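Local atomic coordinates of trichothecene 3-O-acetyltransferase (Gibberella zeae, PDB entry 3B30), a protein that probably transfers an acetyl group from acetyl-coenzyme A to the 3-hydroxyl of trichothecene mycotoxins. Residues 160-165 with 294-299. Sequence-based numbering, arbitrary orientation.
Sequences DMVGQD and DARPAM. With ETB (Ethyl Coenzyme A), chain B.
Asp294 meets Val162 through OD2, which lies 3.7 Å from Val162 CG2. The main polar partner of that oxygen is Lys382, which forms a salt bridge with it. The backbone of Asp294 has a separate task: its N donates to O9P of the ethyl coenzyme A at 2.7 Å. With CG anti to the backbone N (chi1 -180°), the side chain places OD1 where two donors of Arg296 meet it. This oxygen accepts two hydrogen bonds, one from Arg296 backbone N as a capping bond and one from Arg296 NH1 at 2.9 Å. These donors arrive from opposite faces of the carboxylate plane.

Arg296, extended from CG to NE, runs toward the start of helix 161-176 and grips Asp160 end-on. Arg296 NH1 donates at 2.9 Å to Asp160 OD2, which lies near the guanidinium plane; NH2 reaches Asp160 OD1, tilted further from that plane, also at 2.9 Å but by a more bent bond (138°). The carboxylate and guanidinium planes are turned 51° apart, consistent with the unequal fit. Asp160 OD1 additionally accepts from Gly163 N at 2.8 Å as the helix N-cap. Gly163 N and Arg296 NH2 thus share this oxygen and lie close together without bonding to each other. Over one guanidinium face sits Val162 CG1, 3.6 Å from Arg296 CZ. Tyr305 O accepts from NE, and Leu309 N donates to Asp160 OD2, so the loop before strand 310-318 also holds the pair.

The buried network links helix 161-176, which follows strand 147-155 of the five-stranded sheet, to the end of strand 286-294 in the seven-stranded sheet. Asp160 closes an HGAMD sequence, consistent with the HXXXD motif of BAHD-type acyltransferases, whose aspartate characteristically pairs with an arginine beside the coenzyme A tunnel.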
ATOM      1  N   ASP A 160      -0.154  -2.197  -7.804  1.00  9.10           N
ATOM      2  CA  ASP A 160      -0.299  -1.356  -6.589  1.00  8.82           C
ATOM      3  C   ASP A 160      -1.402  -1.984  -5.731  1.00  9.13           C
ATOM      4  O   ASP A 160      -1.946  -3.064  -6.076  1.00  8.89           O
ATOM      5  CB  ASP A 160      -0.568   0.147  -6.930  1.00  9.25           C
ATOM      6  CG  ASP A 160      -1.768   0.340  -7.863  1.00  9.69           C
ATOM      7  OD1 ASP A 160      -2.684  -0.503  -7.843  1.00  9.76           O
ATOM      8  OD2 ASP A 160      -1.794   1.297  -8.645  1.00  9.13           O
ATOM      9  N   MET A 161      -1.772  -1.344  -4.624  1.00  8.10           N
ATOM     10  CA  MET A 161      -2.734  -1.970  -3.760  1.00  8.98           C
ATOM     11  C   MET A 161      -4.155  -1.965  -4.343  1.00  8.41           C
ATOM     12  O   MET A 161      -4.965  -2.846  -4.043  1.00  9.00           O
ATOM     13  CB  MET A 161      -2.678  -1.383  -2.339  1.00  9.30           C
ATOM     14  CG  MET A 161      -3.683  -2.019  -1.381  1.00  9.02           C
ATOM     15  SD  MET A 161      -3.633  -3.843  -1.243  1.00 15.12           S
ATOM     16  CE  MET A 161      -2.506  -4.102   0.105  1.00 15.35           C
ATOM     17  N   VAL A 162      -4.463  -0.968  -5.163  1.00  8.53           N
ATOM     18  CA  VAL A 162      -5.773  -0.956  -5.852  1.00  8.79           C
ATOM     19  C   VAL A 162      -5.832  -2.150  -6.831  1.00  8.90           C
ATOM     20  O   VAL A 162      -6.855  -2.875  -6.889  1.00  8.20           O
ATOM     21  CB  VAL A 162      -6.052   0.399  -6.545  1.00  9.46           C
ATOM     22  CG1 VAL A 162      -7.246   0.290  -7.564  1.00  8.33           C
ATOM     23  CG2 VAL A 162      -6.347   1.471  -5.439  1.00  9.63           C
ATOM     24  N   GLY A 163      -4.739  -2.354  -7.574  1.00  7.70           N
ATOM     25  CA  GLY A 163      -4.634  -3.519  -8.477  1.00  7.65           C
ATOM     26  C   GLY A 163      -4.655  -4.846  -7.714  1.00  7.64           C
ATOM     27  O   GLY A 163      -5.332  -5.791  -8.124  1.00  7.44           O
ATOM     28  N   GLN A 164      -3.918  -4.915  -6.594  1.00  6.95           N
ATOM     29  CA  GLN A 164      -3.935  -6.108  -5.726  1.00  7.95           C
ATOM     30  C   GLN A 164      -5.347  -6.414  -5.181  1.00  7.90           C
ATOM     31  O   GLN A 164      -5.784  -7.567  -5.125  1.00  8.57           O
ATOM     32  CB  GLN A 164      -2.951  -5.902  -4.572  1.00  7.70           C
ATOM     33  CG  GLN A 164      -2.749  -7.128  -3.667  1.00  9.11           C
ATOM     34  CD  GLN A 164      -1.459  -7.011  -2.886  1.00 11.57           C
ATOM     35  OE1 GLN A 164      -0.533  -6.335  -3.343  1.00 11.46           O
ATOM     36  NE2 GLN A 164      -1.375  -7.682  -1.719  1.00  7.16           N
ATOM     37  N   ASP A 165      -6.079  -5.367  -4.787  1.00  7.57           N
ATOM     38  CA  ASP A 165      -7.459  -5.546  -4.336  1.00  8.31           C
ATOM     39  C   ASP A 165      -8.321  -6.154  -5.458  1.00  8.01           C
ATOM     40  O   ASP A 165      -9.140  -7.049  -5.214  1.00  7.78           O
ATOM     41  CB  ASP A 165      -8.049  -4.179  -3.914  1.00  7.50           C
ATOM     42  CG  ASP A 165      -9.485  -4.281  -3.351  1.00  9.75           C
ATOM     43  OD1 ASP A 165      -9.811  -5.267  -2.670  1.00 10.27           O
ATOM     44  OD2 ASP A 165     -10.278  -3.327  -3.551  1.00  9.29           O
ATOM     45  N   ASP A 294      -3.961   6.941  -6.273  1.00  8.77           N
ATOM     46  CA  ASP A 294      -4.404   6.102  -7.400  1.00  9.22           C
ATOM     47  C   ASP A 294      -4.625   6.986  -8.621  1.00  8.75           C
ATOM     48  O   ASP A 294      -5.415   7.926  -8.569  1.00  9.01           O
ATOM     49  CB  ASP A 294      -5.727   5.396  -7.001  1.00  8.99           C
ATOM     50  CG  ASP A 294      -6.285   4.484  -8.102  1.00 10.13           C
ATOM     51  OD1 ASP A 294      -5.597   4.240  -9.119  1.00 12.43           O
ATOM     52  OD2 ASP A 294      -7.417   3.987  -7.910  1.00 10.78           O
ATOM     53  N   ALA A 295      -3.896   6.702  -9.708  1.00  9.06           N
ATOM     54  CA  ALA A 295      -3.992   7.458 -10.939  1.00  8.35           C
ATOM     55  C   ALA A 295      -5.022   6.920 -11.928  1.00  8.92           C
ATOM     56  O   ALA A 295      -5.204   7.502 -12.996  1.00  8.57           O
ATOM     57  CB  ALA A 295      -2.604   7.583 -11.631  1.00  8.41           C
ATOM     58  N   ARG A 296      -5.695   5.821 -11.594  1.00  8.92           N
ATOM     59  CA  ARG A 296      -6.713   5.290 -12.511  1.00  9.31           C
ATOM     60  C   ARG A 296      -7.805   6.317 -12.876  1.00  9.65           C
ATOM     61  O   ARG A 296      -8.130   6.456 -14.053  1.00 10.66           O
ATOM     62  CB  ARG A 296      -7.360   4.021 -11.944  1.00  8.41           C
ATOM     63  CG  ARG A 296      -6.406   2.795 -11.989  1.00  8.34           C
ATOM     64  CD  ARG A 296      -6.979   1.670 -11.096  1.00  6.23           C
ATOM     65  NE  ARG A 296      -6.045   0.543 -10.988  1.00  6.93           N
ATOM     66  CZ  ARG A 296      -4.898   0.544 -10.306  1.00  9.88           C
ATOM     67  NH1 ARG A 296      -4.470   1.629  -9.642  1.00  8.22           N
ATOM     68  NH2 ARG A 296      -4.161  -0.560 -10.288  1.00  8.72           N
ATOM     69  N   PRO A 297      -8.409   6.989 -11.878  1.00 10.48           N
ATOM     70  CA  PRO A 297      -9.487   7.917 -12.257  1.00 11.51           C
ATOM     71  C   PRO A 297      -9.058   9.038 -13.206  1.00 12.51           C
ATOM     72  O   PRO A 297      -9.742   9.263 -14.182  1.00 12.16           O
ATOM     73  CB  PRO A 297      -9.966   8.454 -10.908  1.00 12.46           C
ATOM     74  CG  PRO A 297      -9.612   7.359  -9.941  1.00 11.20           C
ATOM     75  CD  PRO A 297      -8.266   6.927 -10.410  1.00 10.22           C
ATOM     76  N   ALA A 298      -7.922   9.703 -12.926  1.00 13.50           N
ATOM     77  CA  ALA A 298      -7.380  10.777 -13.785  1.00 13.59           C
ATOM     78  C   ALA A 298      -7.037  10.263 -15.169  1.00 13.60           C
ATOM     79  O   ALA A 298      -7.164  11.005 -16.141  1.00 12.57           O
ATOM     80  CB  ALA A 298      -6.130  11.431 -13.145  1.00 13.83           C
ATOM     81  N   MET A 299      -6.626   8.993 -15.260  1.00 12.97           N
ATOM     82  CA  MET A 299      -6.248   8.384 -16.542  1.00 12.91           C
ATOM     83  C   MET A 299      -7.456   7.788 -17.273  1.00 12.91           C
ATOM     84  O   MET A 299      -7.343   7.349 -18.411  1.00 12.33           O
ATOM     85  CB  MET A 299      -5.157   7.316 -16.315  1.00 13.76           C
ATOM     86  CG  MET A 299      -4.130   7.171 -17.432  1.00 17.03           C
ATOM     87  SD  MET A 299      -3.174   8.698 -17.840  1.00 22.95           S
ATOM     88  CE  MET A 299      -2.817   9.255 -16.216  1.00 13.92           C
TER
HETATM   89  N1A ETB B 452     -18.807  18.570  -1.591  1.00 16.89           N
HETATM   90  C2A ETB B 452     -18.274  18.067  -0.463  1.00 16.97           C
HETATM   91  N3A ETB B 452     -17.506  16.972  -0.473  1.00 15.80           N
HETATM   92  C4A ETB B 452     -17.219  16.366  -1.607  1.00 15.20           C
HETATM   93  C5A ETB B 452     -17.749  16.840  -2.767  1.00 16.92           C
HETATM   94  C6A ETB B 452     -18.578  17.966  -2.765  1.00 18.78           C
HETATM   95  N6A ETB B 452     -19.214  18.379  -3.834  1.00 16.03           N
HETATM   96  N7A ETB B 452     -17.346  16.030  -3.710  1.00 18.86           N
HETATM   97  C8A ETB B 452     -16.593  15.068  -3.195  1.00 18.53           C
HETATM   98  N9A ETB B 452     -16.518  15.266  -1.881  1.00 16.67           N
HETATM   99  C1B ETB B 452     -15.886  14.430  -0.888  1.00 18.21           C
HETATM  100  C2B ETB B 452     -16.596  13.114  -0.703  1.00 19.75           C
HETATM  101  O2B ETB B 452     -17.767  13.234  -0.022  1.00 18.33           O
HETATM  102  C3B ETB B 452     -15.525  12.283  -0.053  1.00 21.15           C
HETATM  103  O3B ETB B 452     -15.500  12.620   1.272  1.00 23.17           O
HETATM  104  P3B ETB B 452     -15.571  11.644   2.424  1.00 21.88           P
HETATM  105  O7A ETB B 452     -16.898  11.369   2.442  1.00 28.70           O
HETATM  106  O8A ETB B 452     -14.899  10.455   2.133  1.00 23.78           O
HETATM  107  O9A ETB B 452     -15.109  12.320   3.581  1.00 20.55           O
HETATM  108  C4B ETB B 452     -14.305  12.867  -0.672  1.00 21.17           C
HETATM  109  O4B ETB B 452     -14.622  14.059  -1.270  1.00 20.92           O
HETATM  110  C5B ETB B 452     -13.757  11.893  -1.672  1.00 23.97           C
HETATM  111  O5B ETB B 452     -12.637  12.370  -2.284  1.00 23.83           O
HETATM  112  P1A ETB B 452     -11.598  11.455  -2.975  1.00 23.02           P
HETATM  113  O1A ETB B 452     -10.607  12.421  -3.397  1.00 21.01           O
HETATM  114  O2A ETB B 452     -12.182  10.712  -4.060  1.00 20.75           O
HETATM  115  O3A ETB B 452     -11.097  10.349  -2.009  1.00 19.25           O
HETATM  116  P2A ETB B 452     -10.329  10.437  -0.687  1.00 16.29           P
HETATM  117  O4A ETB B 452     -11.011   9.539   0.119  1.00 14.52           O
HETATM  118  O5A ETB B 452     -10.229  11.756  -0.286  1.00 16.65           O
HETATM  119  O6A ETB B 452      -8.915   9.906  -0.991  1.00 17.07           O
HETATM  120  CBP ETB B 452      -6.908   9.531  -2.152  1.00 16.20           C
HETATM  121  CCP ETB B 452      -8.034  10.520  -1.852  1.00 16.91           C
HETATM  122  CDP ETB B 452      -5.855  10.296  -2.867  1.00 17.20           C
HETATM  123  CEP ETB B 452      -6.252   8.877  -0.965  1.00 13.02           C
HETATM  124  CAP ETB B 452      -7.494   8.389  -2.967  1.00 17.51           C
HETATM  125  OAP ETB B 452      -8.170   8.851  -4.053  1.00 21.01           O
HETATM  126  C9P ETB B 452      -6.431   7.405  -3.338  1.00 17.58           C
HETATM  127  O9P ETB B 452      -5.815   7.650  -4.497  1.00 14.66           O
HETATM  128  N8P ETB B 452      -6.131   6.443  -2.496  1.00 19.02           N
HETATM  129  C7P ETB B 452      -5.272   5.334  -2.755  1.00 20.86           C
HETATM  130  C6P ETB B 452      -3.783   5.584  -2.649  1.00 23.42           C
HETATM  131  C5P ETB B 452      -2.983   4.356  -3.017  1.00 28.50           C
HETATM  132  O5P ETB B 452      -3.159   3.686  -4.059  1.00 29.03           O
HETATM  133  N4P ETB B 452      -2.117   4.021  -2.127  1.00 30.29           N
HETATM  134  C3P ETB B 452      -0.850   3.453  -2.467  1.00 25.56           C